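Local coordinates for CELL WALL surface anchor family protein (Streptococcus pneumoniae, PDB 2X9Z) that forms the repeating backbone subunit of the pneumococcal pilus, probably polymerising end to end into the shaft that projects from the cell wall, at residues A[131-136]-A[148-153]; A[230-233]-A[237-240]. The protein carries 1 engineered substitution. All coordinates share one frame; numbering follows the deposited sequence.

Interaction 1. Residues A[131-136]-A[148-153]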
loop_
_atom_site.group_PDB
_atom_site.type_symbol
_atom_site.label_atom_id
_atom_site.label_comp_id
_atom_site.label_asym_id
_atom_site.label_seq_id
_atom_site.Cartn_x
_atom_site.Cartn_y
_atom_site.Cartn_z
ATOM N N SER A 131 4.700 6.353 -9.331
ATOM C CA SER A 131 4.951 6.091 -7.929
ATOM C C SER A 131 4.341 4.770 -7.483
ATOM O O SER A 131 3.776 4.017 -8.268
ATOM C CB SER A 131 4.374 7.228 -7.088
ATOM O OG SER A 131 4.934 7.244 -5.790
ATOM N N ASN A 132 4.444 4.499 -6.196
ATOM C CA ASN A 132 3.851 3.298 -5.655
ATOM C C ASN A 132 3.297 3.604 -4.279
ATOM O O ASN A 132 3.557 4.671 -3.732
ATOM C CB ASN A 132 4.899 2.202 -5.597
ATOM C CG ASN A 132 5.970 2.482 -4.591
ATOM O OD1 ASN A 132 6.785 3.396 -4.686
ATOM N N ASP A 133 2.507 2.688 -3.732
ATOM C CA ASP A 133 1.909 2.881 -2.414
ATOM C C ASP A 133 1.955 1.574 -1.637
ATOM O O ASP A 133 1.605 0.523 -2.164
ATOM C CB ASP A 133 0.474 3.434 -2.499
ATOM C CG ASP A 133 -0.513 2.471 -3.158
ATOM O OD1 ASP A 133 -0.443 2.277 -4.394
ATOM O OD2 ASP A 133 -1.390 1.931 -2.441
ATOM N N VAL A 134 2.407 1.655 -0.391
ATOM C CA VAL A 134 2.586 0.487 0.458
ATOM C C VAL A 134 1.861 0.690 1.770
ATOM O O VAL A 134 1.751 1.818 2.274
ATOM C CB VAL A 134 4.078 0.266 0.775
ATOM C CG1 VAL A 134 4.256 -0.659 1.982
ATOM C CG2 VAL A 134 4.791 -0.285 -0.427
ATOM N N THR A 135 1.356 -0.406 2.322
ATOM C CA THR A 135 0.927 -0.417 3.709
ATOM C C THR A 135 1.580 -1.565 4.437
ATOM O O THR A 135 1.852 -2.623 3.852
ATOM C CB THR A 135 -0.613 -0.563 3.896
ATOM O OG1 THR A 135 -1.093 -1.754 3.246
ATOM C CG2 THR A 135 -1.351 0.654 3.375
ATOM N N PHE A 136 1.835 -1.342 5.720
ATOM C CA PHE A 136 2.135 -2.420 6.649
ATOM C C PHE A 136 0.901 -2.586 7.519
ATOM O O PHE A 136 0.555 -1.693 8.301
ATOM C CB PHE A 136 3.367 -2.108 7.502
ATOM C CG PHE A 136 3.731 -3.201 8.470
ATOM C CD1 PHE A 136 3.964 -4.496 8.021
ATOM C CD2 PHE A 136 3.843 -2.936 9.829
ATOM C CE1 PHE A 136 4.302 -5.506 8.905
ATOM C CE2 PHE A 136 4.186 -3.945 10.719
ATOM C CZ PHE A 136 4.415 -5.228 10.255
ATOM N N PRO A 148 -4.131 0.717 -0.981
ATOM C CA PRO A 148 -5.003 1.134 -2.094
ATOM C C PRO A 148 -4.522 0.652 -3.474
ATOM O O PRO A 148 -3.314 0.573 -3.732
ATOM C CB PRO A 148 -4.971 2.670 -2.006
ATOM C CG PRO A 148 -4.779 2.919 -0.546
ATOM C CD PRO A 148 -3.819 1.844 -0.083
ATOM N N LYS A 149 -5.474 0.323 -4.345
ATOM C CA LYS A 149 -5.185 0.006 -5.741
ATOM C C LYS A 149 -5.566 1.228 -6.584
ATOM O O LYS A 149 -6.741 1.601 -6.635
ATOM C CB LYS A 149 -6.002 -1.205 -6.210
ATOM C CG LYS A 149 -5.510 -2.576 -5.720
ATOM C CD LYS A 149 -5.788 -2.789 -4.228
ATOM C CE LYS A 149 -5.118 -4.041 -3.674
ATOM N NZ LYS A 149 -5.320 -4.105 -2.191
ATOM N N PRO A 150 -4.581 1.868 -7.239
ATOM C CA PRO A 150 -4.919 3.059 -8.028
ATOM C C PRO A 150 -5.828 2.740 -9.212
ATOM O O PRO A 150 -5.789 1.632 -9.752
ATOM C CB PRO A 150 -3.559 3.556 -8.528
ATOM C CG PRO A 150 -2.561 2.954 -7.617
ATOM C CD PRO A 150 -3.130 1.636 -7.181
ATOM N N ASN A 151 -6.653 3.705 -9.604
ATOM C CA ASN A 151 -7.536 3.540 -10.756
ATOM C C ASN A 151 -7.768 4.864 -11.458
ATOM O O ASN A 151 -7.689 5.928 -10.843
ATOM C CB ASN A 151 -8.882 2.950 -10.326
ATOM C CG ASN A 151 -9.650 2.292 -11.477
ATOM O OD1 ASN A 151 -9.137 2.141 -12.591
ATOM N ND2 ASN A 151 -10.892 1.891 -11.203
ATOM N N LYS A 152 -8.056 4.790 -12.748
ATOM C CA LYS A 152 -8.471 5.962 -13.494
ATOM C C LYS A 152 -9.973 6.152 -13.332
ATOM O O LYS A 152 -10.689 5.198 -13.014
ATOM C CB LYS A 152 -8.118 5.790 -14.970
ATOM C CG LYS A 152 -6.628 5.811 -15.237
ATOM C CD LYS A 152 -6.301 5.572 -16.698
ATOM C CE LYS A 152 -4.799 5.465 -16.890
ATOM N NZ LYS A 152 -4.429 5.143 -18.291
ATOM N N PRO A 153 -10.452 7.388 -13.521
ATOM C CA PRO A 153 -11.897 7.610 -13.595
ATOM C C PRO A 153 -12.432 6.960 -14.862
ATOM O O PRO A 153 -11.634 6.509 -15.692
ATOM C CB PRO A 153 -12.018 9.138 -13.719
ATOM C CG PRO A 153 -10.669 9.687 -13.365
ATOM C CD PRO A 153 -9.688 8.627 -13.738
#
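D133 and P148 bring their CA atoms to 7.1 Å where 131-136, part of the extended strand 130-139, meets the irregular segment 148-153. The strand belongs to a Cna-B-like domain of a Gram-positive pilin, an immunoglobulin-like sandwich of beta sheets. Segment 148-153 lies in the loop that joins strand 130-139 to strand 159-166 of the four-stranded sheet, and the contact is buried between those parts. D133 does most of the work. Its CB points to the loop, and CG, set between the backbone N and the carbonyl carbon (chi1 65°), decides where the carboxylate lies over P148 and P150. OD2 reaches the ring of P148 at CD, 3.4 Å away, and comes within 2.7 Å of the carbonyl oxygen P148 O. OD2 is also hydrogen-bonded with T147 OG1, its main polar partner. Proline suits position 148 because its rigid ring holds the chain extended (phi -56°, psi 145°) and sets CD against OD2; the 3.3 Å from OD2 to P148 N is no bond. Two residues on, on the same face of the strand, T135 adds a lighter touch: its methyl CG2 meets P148 CD at 4.4 Å, while OG1 is bound by N137 ND2. Side chains alternate along a beta strand, and N132, between S131 and D133, accordingly faces away from the loop. Its CG is covalently joined to K7 NZ, the intramolecular isopeptide bond well known in Gram-positive pilins, which locks strand 130-139 to strand 4-9. P150 completes the contact farther along the loop, where D133 and the proline ring pass alongside with opposite headings and OD1 stops 3.9 Å from P150 CG, equally close to P150 CD.

Interaction 2. Residues A[230-233]-A[237-240]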
loop_
_atom_site.group_PDB
_atom_site.type_symbol
_atom_site.label_atom_id
_atom_site.label_comp_id
_atom_site.label_asym_id
_atom_site.label_seq_id
_atom_site.Cartn_x
_atom_site.Cartn_y
_atom_site.Cartn_z
ATOM N N GLN A 230 -10.242 -3.724 -2.752
ATOM C CA GLN A 230 -10.443 -4.800 -3.721
ATOM C C GLN A 230 -9.649 -4.537 -5.003
ATOM O O GLN A 230 -9.369 -3.388 -5.359
ATOM C CB GLN A 230 -11.934 -4.922 -4.056
ATOM C CG GLN A 230 -12.813 -5.107 -2.837
ATOM C CD GLN A 230 -12.419 -6.327 -2.040
ATOM O OE1 GLN A 230 -12.030 -6.229 -0.872
ATOM N NE2 GLN A 230 -12.503 -7.485 -2.667
ATOM N N GLU A 231 -9.302 -5.597 -5.715
ATOM C CA GLU A 231 -8.632 -5.426 -6.994
ATOM C C GLU A 231 -9.512 -4.632 -7.960
ATOM O O GLU A 231 -10.743 -4.685 -7.884
ATOM C CB GLU A 231 -8.259 -6.783 -7.592
ATOM C CG GLU A 231 -7.271 -7.588 -6.751
ATOM C CD GLU A 231 -5.911 -6.910 -6.605
ATOM O OE1 GLU A 231 -5.404 -6.319 -7.581
ATOM O OE2 GLU A 231 -5.337 -6.982 -5.503
ATOM N N ILE A 232 -8.871 -3.891 -8.862
ATOM C CA ILE A 232 -9.587 -3.076 -9.844
ATOM C C ILE A 232 -10.133 -3.945 -10.969
ATOM O O ILE A 232 -9.435 -4.826 -11.480
ATOM C CB ILE A 232 -8.675 -1.965 -10.446
ATOM C CG1 ILE A 232 -8.121 -1.070 -9.338
ATOM C CG2 ILE A 232 -9.407 -1.163 -11.526
ATOM C CD1 ILE A 232 -9.165 -0.496 -8.421
ATOM N N THR A 233 -11.386 -3.700 -11.343
ATOM C CA THR A 233 -12.021 -4.409 -12.451
ATOM C C THR A 233 -12.477 -3.464 -13.561
ATOM O O THR A 233 -12.588 -3.870 -14.717
ATOM C CB THR A 233 -13.253 -5.219 -11.986
ATOM O OG1 THR A 233 -14.257 -4.327 -11.479
ATOM C CG2 THR A 233 -12.867 -6.214 -10.908
ATOM N N GLU A 237 -14.392 2.787 -10.964
ATOM C CA GLU A 237 -14.925 2.080 -9.791
ATOM C C GLU A 237 -13.808 1.603 -8.864
ATOM O O GLU A 237 -12.844 0.977 -9.308
ATOM C CB GLU A 237 -15.777 0.868 -10.201
ATOM C CG GLU A 237 -16.856 1.127 -11.253
ATOM C CD GLU A 237 -18.042 1.947 -10.746
ATOM O OE1 GLU A 237 -18.290 1.985 -9.519
ATOM O OE2 GLU A 237 -18.743 2.549 -11.588
ATOM N N ILE A 238 -13.954 1.891 -7.576
ATOM C CA ILE A 238 -13.059 1.379 -6.540
ATOM C C ILE A 238 -13.926 0.831 -5.413
ATOM O O ILE A 238 -14.894 1.487 -5.012
ATOM C CB ILE A 238 -12.129 2.487 -6.005
ATOM C CG1 ILE A 238 -10.997 2.757 -7.002
ATOM C CG2 ILE A 238 -11.568 2.145 -4.619
ATOM C CD1 ILE A 238 -10.104 3.911 -6.617
ATOM N N ALA A 239 -13.600 -0.366 -4.923
ATOM C CA ALA A 239 -14.355 -0.993 -3.842
ATOM C C ALA A 239 -13.455 -1.235 -2.636
ATOM O O ALA A 239 -12.291 -1.628 -2.773
ATOM C CB ALA A 239 -14.982 -2.309 -4.302
ATOM N N VAL A 240 -14.008 -0.997 -1.453
ATOM C CA VAL A 240 -13.289 -1.211 -0.206
ATOM C C VAL A 240 -14.171 -2.002 0.756
ATOM O O VAL A 240 -15.375 -1.745 0.861
ATOM C CB VAL A 240 -12.896 0.126 0.448
ATOM C CG1 VAL A 240 -12.070 -0.106 1.708
ATOM C CG2 VAL A 240 -12.118 0.986 -0.539
HETATM O O HOH W 1 -10.082 -0.914 -4.465
HETATM O O HOH W 2 -12.230 -2.283 -6.678
HETATM O O HOH W 3 -13.028 -1.676 -10.290
#
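Q230 and A239 meet through one direct backbone hydrogen bond, Q230 N to A239 O, 2.9 Å long and with an N-H...O angle of 166°. Followed outward, the Q230 side chain leaves beside this bond and passes over A239. CB sits 3.6 Å from A239 O and a little farther from A239 CB. CG, turned beside the backbone N (chi1 -55°), lies 3.5 Å from A239 O and 3.8 Å from A239 CB. A second bend at chi2 then takes the amide at the tip off in a new direction. Alanine suits position 239, its small methyl letting the glutamine methylenes lie close over the strand.

Beyond this pair the two chains part, and water spans the gap. Water 1 donates toward both Q230 O and A239 O, though other acceptors compete for its protons. Water 2 accepts from A239 N at 2.9 Å and can donate to E231 O. Water 3 accepts from T233 N and donates to E237 O, both at 2.8 Å. On the apolar side, I232 sends CD1 to I238 CG1, 4.0 Å away, the two branched chains meeting at a slant; isoleucine fits here, with a long apolar arm that reaches I238 where the backbones no longer pair. Behind this pair, I238 also packs on L161 and F217 in the domain interior. Strand 237-243 pairs with strand 159-166 on its other edge. The whole is a beta hairpin whose first strand, 226-229, has ended and peels away before the turn, with waters taking over from direct pairing in the sheet of a Cna-B-like domain.

How the interactions relate
From the N terminus the chain first builds the five-stranded sheet and most of the six-stranded sheet that contains strand 130-139, then leaves that strand and comes back against it at P148 and P150 before heading off; interaction 1 closes this loop. Only afterwards does it enter strand 159-166 and the four-stranded sheet, where interaction 2 closes the much shorter loop between strands 226-229 and 237-243. The loops therefore follow in series, neither nested nor crossed. In space, however, their centres are only 11 Å apart, and segment 148-153 bridges them: N151 and K149 touch E237, I232 and E231. This one segment thus couples the sheet containing strand 130-139 to the hairpin edge of the following domain.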